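Local coordinates for protein tryptophan synthase alpha chain (Aquifex aeolicus, PDB 2EKC) that probably catalyses the aldol cleavage of indoleglycerol phosphate to indole and glyceraldehyde 3-phosphate, as the alpha subunit of tryptophan synthase, at residues 25-30 against 236-241; 66-71 against 100-105; 161-166 against 199-204. All blocks are in the same frame, centred on the assembly; numbering follows the deposited sequence.

Contact 1: residues 25-30 against 236-241; sequences VGYPDY and ALVKLA
Tyr27 presents one edge of its ring to the helix turn that holds Val238, and the two side chains meet at about a right angle. A single ring carbon does most of the touching. Tyr27 CE2 lies 3.4 Å from Val238 O, with the carbonyl oxygen close to the ring plane, and 3.5 Å from Val238 CG1, so the same C-H edge meets a polar backbone atom and an apolar branch. CD2 of Tyr27 rests against that methyl too, at 3.7 Å from Val238 CG1. In Tyr27, CG stands anti to the backbone N (chi1 177°), which swings the ring out of the loop toward the helix. Val238 offers the branch that is likewise anti to its own N.

One face of the tyrosine is backed by the next residue: Pro28 CB sits 4.2 Å above the ring plane of Tyr27, displaced toward the rim. The peptide bond before Pro28 is cis, and the proline ring brings its CD to 3.1 Å from Ala241 O, a close approach between a carbon next to the imide nitrogen and a carbonyl. The methyl of Ala241 lies beside the loop, its CB 4.5 Å from Tyr27 O. No hydrogen bond joins the two segments, and the contact illustrates a loop meeting a helix by van der Waals packing. The loop keeps its form by other means: Asn74 ND2 bonds both Gly26 O and Pro28 O, and Asp29 is the N-cap of helix 30-42, bonding Thr32 N.

The loop thus links strand 18-24 to helix 30-42 and leans on helix 235-242, while Tyr27 also packs on Ala67 and Val70 of helix 62-73, and Leu237 on the other segment packs against helix 246-258.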
loop_
_atom_site.group_PDB
_atom_site.type_symbol
_atom_site.label_atom_id
_atom_site.label_comp_id
_atom_site.label_asym_id
_atom_site.label_seq_id
_atom_site.Cartn_x
_atom_site.Cartn_y
_atom_site.Cartn_z
ATOM N N VAL A 25 -6.701 -4.579 8.975
ATOM C CA VAL A 25 -6.582 -5.539 10.066
ATOM C C VAL A 25 -7.791 -5.392 10.978
ATOM O O VAL A 25 -8.102 -4.288 11.416
ATOM C CB VAL A 25 -5.325 -5.299 10.929
ATOM C CG1 VAL A 25 -5.306 -6.301 12.085
ATOM C CG2 VAL A 25 -4.061 -5.441 10.086
ATOM N N GLY A 26 -8.478 -6.498 11.247
ATOM C CA GLY A 26 -9.630 -6.446 12.129
ATOM C C GLY A 26 -10.990 -6.283 11.473
ATOM O O GLY A 26 -12.002 -6.218 12.169
ATOM N N TYR A 27 -11.031 -6.208 10.146
ATOM C CA TYR A 27 -12.305 -6.060 9.438
ATOM C C TYR A 27 -12.589 -7.266 8.558
ATOM O O TYR A 27 -11.766 -7.628 7.720
ATOM C CB TYR A 27 -12.303 -4.815 8.546
ATOM C CG TYR A 27 -13.580 -4.673 7.746
ATOM C CD1 TYR A 27 -14.771 -4.280 8.361
ATOM C CD2 TYR A 27 -13.610 -4.974 6.384
ATOM C CE1 TYR A 27 -15.966 -4.191 7.640
ATOM C CE2 TYR A 27 -14.802 -4.890 5.648
ATOM C CZ TYR A 27 -15.974 -4.499 6.285
ATOM O OH TYR A 27 -17.147 -4.420 5.570
ATOM N N PRO A 28 -13.774 -7.885 8.705
ATOM C CA PRO A 28 -14.860 -7.544 9.629
ATOM C C PRO A 28 -14.552 -7.930 11.077
ATOM O O PRO A 28 -15.272 -7.539 11.995
ATOM C CB PRO A 28 -16.051 -8.303 9.049
ATOM C CG PRO A 28 -15.411 -9.512 8.452
ATOM C CD PRO A 28 -14.211 -8.924 7.756
ATOM N N ASP A 29 -13.481 -8.701 11.256
ATOM C CA ASP A 29 -12.996 -9.150 12.564
ATOM C C ASP A 29 -11.572 -9.648 12.329
ATOM O O ASP A 29 -11.201 -9.925 11.189
ATOM C CB ASP A 29 -13.886 -10.262 13.144
ATOM C CG ASP A 29 -13.961 -11.491 12.251
ATOM O OD1 ASP A 29 -12.980 -12.255 12.189
ATOM O OD2 ASP A 29 -15.010 -11.688 11.606
ATOM N N TYR A 30 -10.766 -9.747 13.384
ATOM C CA TYR A 30 -9.378 -10.179 13.215
ATOM C C TYR A 30 -9.222 -11.479 12.433
ATOM O O TYR A 30 -8.518 -11.514 11.427
ATOM C CB TYR A 30 -8.671 -10.331 14.568
ATOM C CG TYR A 30 -7.178 -10.568 14.422
ATOM C CD1 TYR A 30 -6.293 -9.499 14.282
ATOM C CD2 TYR A 30 -6.659 -11.861 14.371
ATOM C CE1 TYR A 30 -4.925 -9.713 14.093
ATOM C CE2 TYR A 30 -5.294 -12.088 14.179
ATOM C CZ TYR A 30 -4.435 -11.008 14.041
ATOM O OH TYR A 30 -3.091 -11.226 13.840
ATOM N N ALA A 236 -12.344 -2.639 -3.396
ATOM C CA ALA A 236 -12.961 -3.828 -3.977
ATOM C C ALA A 236 -12.681 -5.079 -3.146
ATOM O O ALA A 236 -13.532 -5.963 -3.029
ATOM C CB ALA A 236 -12.472 -4.031 -5.404
ATOM N N LEU A 237 -11.484 -5.159 -2.575
ATOM C CA LEU A 237 -11.126 -6.313 -1.761
ATOM C C LEU A 237 -11.842 -6.250 -0.416
ATOM O O LEU A 237 -12.383 -7.250 0.059
ATOM C CB LEU A 237 -9.609 -6.361 -1.534
ATOM C CG LEU A 237 -8.708 -6.298 -2.775
ATOM C CD1 LEU A 237 -7.266 -6.430 -2.335
ATOM C CD2 LEU A 237 -9.069 -7.414 -3.769
ATOM N N VAL A 238 -11.846 -5.065 0.186
ATOM C CA VAL A 238 -12.472 -4.854 1.487
ATOM C C VAL A 238 -13.958 -5.212 1.474
ATOM O O VAL A 238 -14.464 -5.834 2.411
ATOM C CB VAL A 238 -12.270 -3.386 1.942
ATOM C CG1 VAL A 238 -13.078 -3.089 3.192
ATOM C CG2 VAL A 238 -10.799 -3.147 2.202
ATOM N N LYS A 239 -14.645 -4.837 0.400
ATOM C CA LYS A 239 -16.071 -5.125 0.245
ATOM C C LYS A 239 -16.348 -6.624 0.391
ATOM O O LYS A 239 -17.239 -7.039 1.141
ATOM C CB LYS A 239 -16.537 -4.646 -1.132
ATOM C CG LYS A 239 -17.946 -5.069 -1.508
ATOM C CD LYS A 239 -18.341 -4.472 -2.854
ATOM C CE LYS A 239 -19.712 -4.967 -3.287
ATOM N NZ LYS A 239 -20.271 -4.164 -4.407
ATOM N N LEU A 240 -15.575 -7.431 -0.327
ATOM C CA LEU A 240 -15.732 -8.881 -0.283
ATOM C C LEU A 240 -15.400 -9.425 1.100
ATOM O O LEU A 240 -16.078 -10.317 1.607
ATOM C CB LEU A 240 -14.839 -9.534 -1.340
ATOM C CG LEU A 240 -15.266 -9.231 -2.778
ATOM C CD1 LEU A 240 -14.267 -9.828 -3.755
ATOM C CD2 LEU A 240 -16.674 -9.790 -3.018
ATOM N N ALA A 241 -14.354 -8.884 1.711
ATOM C CA ALA A 241 -13.958 -9.311 3.047
ATOM C C ALA A 241 -15.083 -9.040 4.050
ATOM O O ALA A 241 -15.285 -9.811 4.993
ATOM C CB ALA A 241 -12.686 -8.586 3.470
#

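Contact 2: residues 66-71 against 100-105; sequences VAHEVA and MTYYNP
His68 and Tyr102 meet across backbones that stay well apart, the nearest CA atoms being those of His68 and Thr101 at 11.2 Å. Residues 66-71 form part of helix 62-73, whereas the partner segment leaves strand 97-100 at Met100, runs extended through Tyr102 and then enters helix 103-109. Thr101 braces this exit: its OG1 donates to Tyr102 O over 2.9 Å, arriving in the carbonyl plane on a lone pair.

Two aromatic side chains span the gap. A CG anti to the carbonyl carbon (chi1 -85° in His68, -82° in Tyr102) sends each ring off its backbone into it. The rings approach at a slant, His68 CE1 lying 4.0 Å from Tyr102 CE1, with His68 NE2 almost as near to the same tyrosine carbon. The ring planes stand at 78° and the centroids are 5.9 Å apart, so contact is confined to a small patch rather than spread over a stack.

Bonds at both nitrogens hold the His68 ring in its rotation. The backbone N of Phe54 bonds His68 ND1, so NE2, which bonds Asp60 OD2, is probably the nitrogen that carries the proton. Tyr102 is held at its OH, which bonds the same Asp60 oxygen and Ala59 N, and its stack with Phe54 probably sets the ring's turn. Two side chains from different barrel segments therefore converge on one carboxylate oxygen, and their carbon atoms meet beside it.

Asp60 is a predicted proton acceptor, which makes His68 and Tyr102 its immediate setting: an example of an active site assembled, as in TIM barrels generally, where chain segments leave the C-terminal ends of the strands.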
loop_
_atom_site.group_PDB
_atom_site.type_symbol
_atom_site.label_atom_id
_atom_site.label_comp_id
_atom_site.label_asym_id
_atom_site.label_seq_id
_atom_site.Cartn_x
_atom_site.Cartn_y
_atom_site.Cartn_z
ATOM N N VAL A 66 -15.454 2.496 6.787
ATOM C CA VAL A 66 -16.258 1.543 7.555
ATOM C C VAL A 66 -15.317 0.518 8.183
ATOM O O VAL A 66 -15.460 0.167 9.355
ATOM C CB VAL A 66 -17.287 0.803 6.668
ATOM C CG1 VAL A 66 -17.933 -0.343 7.461
ATOM C CG2 VAL A 66 -18.357 1.775 6.191
ATOM N N ALA A 67 -14.348 0.050 7.401
ATOM C CA ALA A 67 -13.379 -0.925 7.896
ATOM C C ALA A 67 -12.646 -0.356 9.111
ATOM O O ALA A 67 -12.416 -1.057 10.091
ATOM C CB ALA A 67 -12.377 -1.286 6.794
ATOM N N HIS A 68 -12.282 0.922 9.046
ATOM C CA HIS A 68 -11.592 1.567 10.163
ATOM C C HIS A 68 -12.436 1.488 11.435
ATOM O O HIS A 68 -11.988 0.999 12.475
ATOM C CB HIS A 68 -11.334 3.043 9.842
ATOM C CG HIS A 68 -10.084 3.292 9.055
ATOM N ND1 HIS A 68 -8.836 3.335 9.639
ATOM C CD2 HIS A 68 -9.894 3.554 7.740
ATOM C CE1 HIS A 68 -7.930 3.618 8.717
ATOM N NE2 HIS A 68 -8.546 3.757 7.556
ATOM N N GLU A 69 -13.663 1.987 11.333
ATOM C CA GLU A 69 -14.596 2.033 12.451
ATOM C C GLU A 69 -14.867 0.674 13.076
ATOM O O GLU A 69 -14.772 0.507 14.297
ATOM C CB GLU A 69 -15.918 2.654 11.993
ATOM C CG GLU A 69 -16.871 2.977 13.133
ATOM C CD GLU A 69 -18.237 3.411 12.645
ATOM O OE1 GLU A 69 -18.295 4.228 11.704
ATOM O OE2 GLU A 69 -19.251 2.939 13.206
ATOM N N VAL A 70 -15.214 -0.295 12.236
ATOM C CA VAL A 70 -15.510 -1.639 12.708
ATOM C C VAL A 70 -14.289 -2.231 13.413
ATOM O O VAL A 70 -14.397 -2.742 14.526
ATOM C CB VAL A 70 -15.940 -2.548 11.531
ATOM C CG1 VAL A 70 -16.121 -3.992 12.009
ATOM C CG2 VAL A 70 -17.248 -2.021 10.928
ATOM N N ALA A 71 -13.127 -2.155 12.769
ATOM C CA ALA A 71 -11.903 -2.685 13.365
ATOM C C ALA A 71 -11.632 -2.058 14.729
ATOM O O ALA A 71 -11.238 -2.746 15.661
ATOM C CB ALA A 71 -10.715 -2.447 12.437
ATOM N N MET A 100 0.061 0.888 6.307
ATOM C CA MET A 100 -0.729 2.069 5.993
ATOM C C MET A 100 -1.157 2.669 7.324
ATOM O O MET A 100 -2.025 2.126 8.010
ATOM C CB MET A 100 -1.965 1.695 5.164
ATOM C CG MET A 100 -2.735 2.898 4.608
ATOM S SD MET A 100 -3.727 3.814 5.828
ATOM C CE MET A 100 -2.682 5.062 6.269
ATOM N N THR A 101 -0.542 3.791 7.685
ATOM C CA THR A 101 -0.850 4.444 8.945
ATOM C C THR A 101 -0.962 5.956 8.805
ATOM O O THR A 101 -0.238 6.584 8.021
ATOM C CB THR A 101 0.235 4.132 10.016
ATOM O OG1 THR A 101 -0.060 4.840 11.226
ATOM C CG2 THR A 101 1.612 4.560 9.527
ATOM N N TYR A 102 -1.890 6.541 9.552
ATOM C CA TYR A 102 -2.039 7.984 9.537
ATOM C C TYR A 102 -0.890 8.481 10.401
ATOM O O TYR A 102 -0.277 7.694 11.132
ATOM C CB TYR A 102 -3.396 8.391 10.108
ATOM C CG TYR A 102 -4.501 8.294 9.075
ATOM C CD1 TYR A 102 -4.955 7.054 8.619
ATOM C CD2 TYR A 102 -5.060 9.445 8.521
ATOM C CE1 TYR A 102 -5.942 6.964 7.631
ATOM C CE2 TYR A 102 -6.044 9.370 7.535
ATOM C CZ TYR A 102 -6.482 8.130 7.096
ATOM O OH TYR A 102 -7.468 8.059 6.138
ATOM N N TYR A 103 -0.583 9.771 10.325
ATOM C CA TYR A 103 0.547 10.297 11.083
ATOM C C TYR A 103 0.397 10.361 12.601
ATOM O O TYR A 103 1.313 9.981 13.326
ATOM C CB TYR A 103 0.936 11.690 10.582
ATOM C CG TYR A 103 2.111 12.253 11.355
ATOM C CD1 TYR A 103 3.402 11.771 11.146
ATOM C CD2 TYR A 103 1.920 13.215 12.348
ATOM C CE1 TYR A 103 4.475 12.229 11.912
ATOM C CE2 TYR A 103 2.983 13.678 13.118
ATOM C CZ TYR A 103 4.254 13.181 12.896
ATOM O OH TYR A 103 5.298 13.632 13.670
ATOM N N ASN A 104 -0.743 10.854 13.073
ATOM C CA ASN A 104 -0.987 11.000 14.506
ATOM C C ASN A 104 -0.572 9.808 15.369
ATOM O O ASN A 104 0.113 9.981 16.377
ATOM C CB ASN A 104 -2.461 11.336 14.753
ATOM C CG ASN A 104 -2.801 11.426 16.227
ATOM O OD1 ASN A 104 -2.155 12.148 16.984
ATOM N ND2 ASN A 104 -3.828 10.693 16.640
ATOM N N PRO A 105 -0.987 8.583 14.996
ATOM C CA PRO A 105 -0.612 7.408 15.793
ATOM C C PRO A 105 0.902 7.247 15.954
ATOM O O PRO A 105 1.383 6.794 16.999
ATOM C CB PRO A 105 -1.241 6.253 15.016
ATOM C CG PRO A 105 -2.475 6.887 14.432
ATOM C CD PRO A 105 -1.938 8.213 13.933
#

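Contact 3: residues 161-166 against 199-204; sequences KRIKLI and EEYREL
Ile163 CG2 comes to Tyr201 CD1 at a slant, 4.0 Å away, neither squarely over a face of the ring nor at its edge. The tyrosine also pairs edge-to-face with Phe176 of strand 174-177, which probably helps to settle the ring's turn. Its OH is bonded to Lys207 O and Thr174 OG1, and these bonds hold the far end of the ring in place.

Ile163 carries the contact by inserting both branches among three residues of the other helix. Its CG2, anti to the backbone N, also touches Leu204 CD1 at 3.8 Å, the two side chains crossing at about a right angle. The other branch is extended (chi2 -178°), which carries Ile163 CD1 to 4.2 Å from Glu200 CB, against the aliphatic start of a side chain whose carboxylate forms salt bridges with Lys197 and Arg160. Replacing Ile163 by an alanine would probably open a gap between Tyr201, Leu204 and the aliphatic part of Glu200, with Leu204 freer to turn.

The axes of the two segments approach to 9.8 Å and cross at -56°; the nearest CA atoms are those of Ile163 and Tyr201, 6.4 Å apart. Just beyond both segments the disulfide between Cys167 and Cys205 ties helix 160-169 to the residue just after helix 192-204.

Helices 160-169 and 192-204 follow the neighbouring barrel strands 149-154 and 174-177, so this is the apolar seam between consecutive outer helices of a TIM barrel, here away from the predicted active-site residues and reinforced by a disulfide.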
loop_
_atom_site.group_PDB
_atom_site.type_symbol
_atom_site.label_atom_id
_atom_site.label_comp_id
_atom_site.label_asym_id
_atom_site.label_seq_id
_atom_site.Cartn_x
_atom_site.Cartn_y
_atom_site.Cartn_z
ATOM N N LYS A 161 8.210 20.421 -10.258
ATOM C CA LYS A 161 9.101 20.590 -9.117
ATOM C C LYS A 161 8.740 19.594 -8.020
ATOM O O LYS A 161 9.623 19.032 -7.365
ATOM C CB LYS A 161 9.019 22.018 -8.563
ATOM C CG LYS A 161 9.738 23.059 -9.411
ATOM C CD LYS A 161 9.650 24.444 -8.779
ATOM C CE LYS A 161 10.345 25.488 -9.639
ATOM N NZ LYS A 161 10.192 26.859 -9.076
ATOM N N ARG A 162 7.444 19.372 -7.820
ATOM C CA ARG A 162 7.000 18.430 -6.798
ATOM C C ARG A 162 7.452 17.023 -7.169
ATOM O O ARG A 162 7.870 16.250 -6.309
ATOM C CB ARG A 162 5.473 18.460 -6.659
ATOM C CG ARG A 162 4.919 17.523 -5.574
ATOM C CD ARG A 162 5.589 17.777 -4.232
ATOM N NE ARG A 162 5.675 19.206 -3.942
ATOM C CZ ARG A 162 6.339 19.725 -2.915
ATOM N NH1 ARG A 162 6.978 18.931 -2.063
ATOM N NH2 ARG A 162 6.388 21.040 -2.753
ATOM N N ILE A 163 7.362 16.696 -8.456
ATOM C CA ILE A 163 7.766 15.382 -8.937
ATOM C C ILE A 163 9.224 15.104 -8.610
ATOM O O ILE A 163 9.571 13.997 -8.203
ATOM C CB ILE A 163 7.563 15.252 -10.465
ATOM C CG1 ILE A 163 6.072 15.135 -10.782
ATOM C CG2 ILE A 163 8.317 14.032 -10.993
ATOM C CD1 ILE A 163 5.775 14.951 -12.262
ATOM N N LYS A 164 10.086 16.102 -8.787
ATOM C CA LYS A 164 11.496 15.900 -8.490
ATOM C C LYS A 164 11.718 15.697 -6.994
ATOM O O LYS A 164 12.600 14.940 -6.590
ATOM C CB LYS A 164 12.336 17.077 -8.985
ATOM C CG LYS A 164 13.827 16.838 -8.810
ATOM C CD LYS A 164 14.660 17.840 -9.595
ATOM C CE LYS A 164 16.135 17.453 -9.578
ATOM N NZ LYS A 164 16.961 18.363 -10.422
ATOM N N LEU A 165 10.920 16.371 -6.171
ATOM C CA LEU A 165 11.039 16.226 -4.722
ATOM C C LEU A 165 10.533 14.845 -4.308
ATOM O O LEU A 165 11.028 14.249 -3.353
ATOM C CB LEU A 165 10.235 17.317 -4.015
ATOM C CG LEU A 165 10.793 18.734 -4.161
ATOM C CD1 LEU A 165 9.763 19.751 -3.692
ATOM C CD2 LEU A 165 12.078 18.856 -3.359
ATOM N N ILE A 166 9.539 14.346 -5.033
ATOM C CA ILE A 166 8.977 13.026 -4.767
ATOM C C ILE A 166 10.031 11.952 -5.061
ATOM O O ILE A 166 10.250 11.043 -4.261
ATOM C CB ILE A 166 7.727 12.775 -5.648
ATOM C CG1 ILE A 166 6.570 13.652 -5.172
ATOM C CG2 ILE A 166 7.335 11.307 -5.609
ATOM C CD1 ILE A 166 5.338 13.583 -6.056
ATOM N N GLU A 199 4.016 9.976 -17.350
ATOM C CA GLU A 199 4.981 10.105 -18.431
ATOM C C GLU A 199 5.982 11.196 -18.054
ATOM O O GLU A 199 7.180 11.049 -18.292
ATOM C CB GLU A 199 4.262 10.426 -19.748
ATOM C CG GLU A 199 3.122 9.447 -20.039
ATOM C CD GLU A 199 2.572 9.549 -21.449
ATOM O OE1 GLU A 199 2.501 10.672 -21.991
ATOM O OE2 GLU A 199 2.194 8.496 -22.010
ATOM N N GLU A 200 5.491 12.285 -17.462
ATOM C CA GLU A 200 6.373 13.366 -17.018
ATOM C C GLU A 200 7.297 12.791 -15.958
ATOM O O GLU A 200 8.509 13.011 -15.973
ATOM C CB GLU A 200 5.574 14.509 -16.386
ATOM C CG GLU A 200 4.998 15.516 -17.358
ATOM C CD GLU A 200 4.416 16.724 -16.644
ATOM O OE1 GLU A 200 3.312 16.606 -16.073
ATOM O OE2 GLU A 200 5.073 17.789 -16.643
ATOM N N TYR A 201 6.696 12.057 -15.027
ATOM C CA TYR A 201 7.427 11.423 -13.937
ATOM C C TYR A 201 8.558 10.569 -14.507
ATOM O O TYR A 201 9.682 10.606 -14.008
ATOM C CB TYR A 201 6.466 10.555 -13.117
ATOM C CG TYR A 201 7.119 9.652 -12.093
ATOM C CD1 TYR A 201 7.432 10.113 -10.814
ATOM C CD2 TYR A 201 7.397 8.322 -12.398
ATOM C CE1 TYR A 201 8.003 9.261 -9.858
ATOM C CE2 TYR A 201 7.964 7.466 -11.457
ATOM C CZ TYR A 201 8.262 7.937 -10.192
ATOM O OH TYR A 201 8.792 7.074 -9.261
ATOM N N ARG A 202 8.257 9.812 -15.557
ATOM C CA ARG A 202 9.252 8.948 -16.193
ATOM C C ARG A 202 10.459 9.752 -16.648
ATOM O O ARG A 202 11.593 9.279 -16.579
ATOM C CB ARG A 202 8.653 8.234 -17.406
ATOM C CG ARG A 202 7.506 7.289 -17.090
ATOM C CD ARG A 202 7.944 6.181 -16.161
ATOM N NE ARG A 202 6.928 5.137 -16.053
ATOM C CZ ARG A 202 7.042 4.068 -15.271
ATOM N NH1 ARG A 202 8.128 3.903 -14.527
ATOM N NH2 ARG A 202 6.067 3.170 -15.228
ATOM N N GLU A 203 10.193 10.963 -17.122
ATOM C CA GLU A 203 11.227 11.872 -17.606
ATOM C C GLU A 203 12.167 12.303 -16.485
ATOM O O GLU A 203 13.357 12.533 -16.706
ATOM C CB GLU A 203 10.579 13.133 -18.199
ATOM C CG GLU A 203 9.667 12.900 -19.400
ATOM C CD GLU A 203 8.921 14.162 -19.824
ATOM O OE1 GLU A 203 9.572 15.215 -19.997
ATOM O OE2 GLU A 203 7.685 14.103 -19.990
ATOM N N LEU A 204 11.622 12.406 -15.277
ATOM C CA LEU A 204 12.383 12.871 -14.127
ATOM C C LEU A 204 12.743 11.826 -13.087
ATOM O O LEU A 204 13.560 12.092 -12.210
ATOM C CB LEU A 204 11.597 13.983 -13.433
ATOM C CG LEU A 204 11.307 15.240 -14.254
ATOM C CD1 LEU A 204 10.166 16.026 -13.624
ATOM C CD2 LEU A 204 12.571 16.079 -14.342
#

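In the fold
From the N terminus, the chain leaves strand 18-24 and opens contact 1, which is not closed until helix 235-242, after the last strand. First and last strands are neighbours in the closed barrel, so this pairing spans its seam. Contacts 2 and 3 are both nested within that long loop and follow one another in series. Contact 2 links the segments after strands 47-51 and 97-100; contact 3 joins the helices after strands 149-154 and 174-177. Contacts 1 and 2 touch through helix 62-73, whereas contact 3 lies across the chain's centre from contact 1, their centres about 34 Å apart. Three local pairings thus sample much of the barrel's circumference.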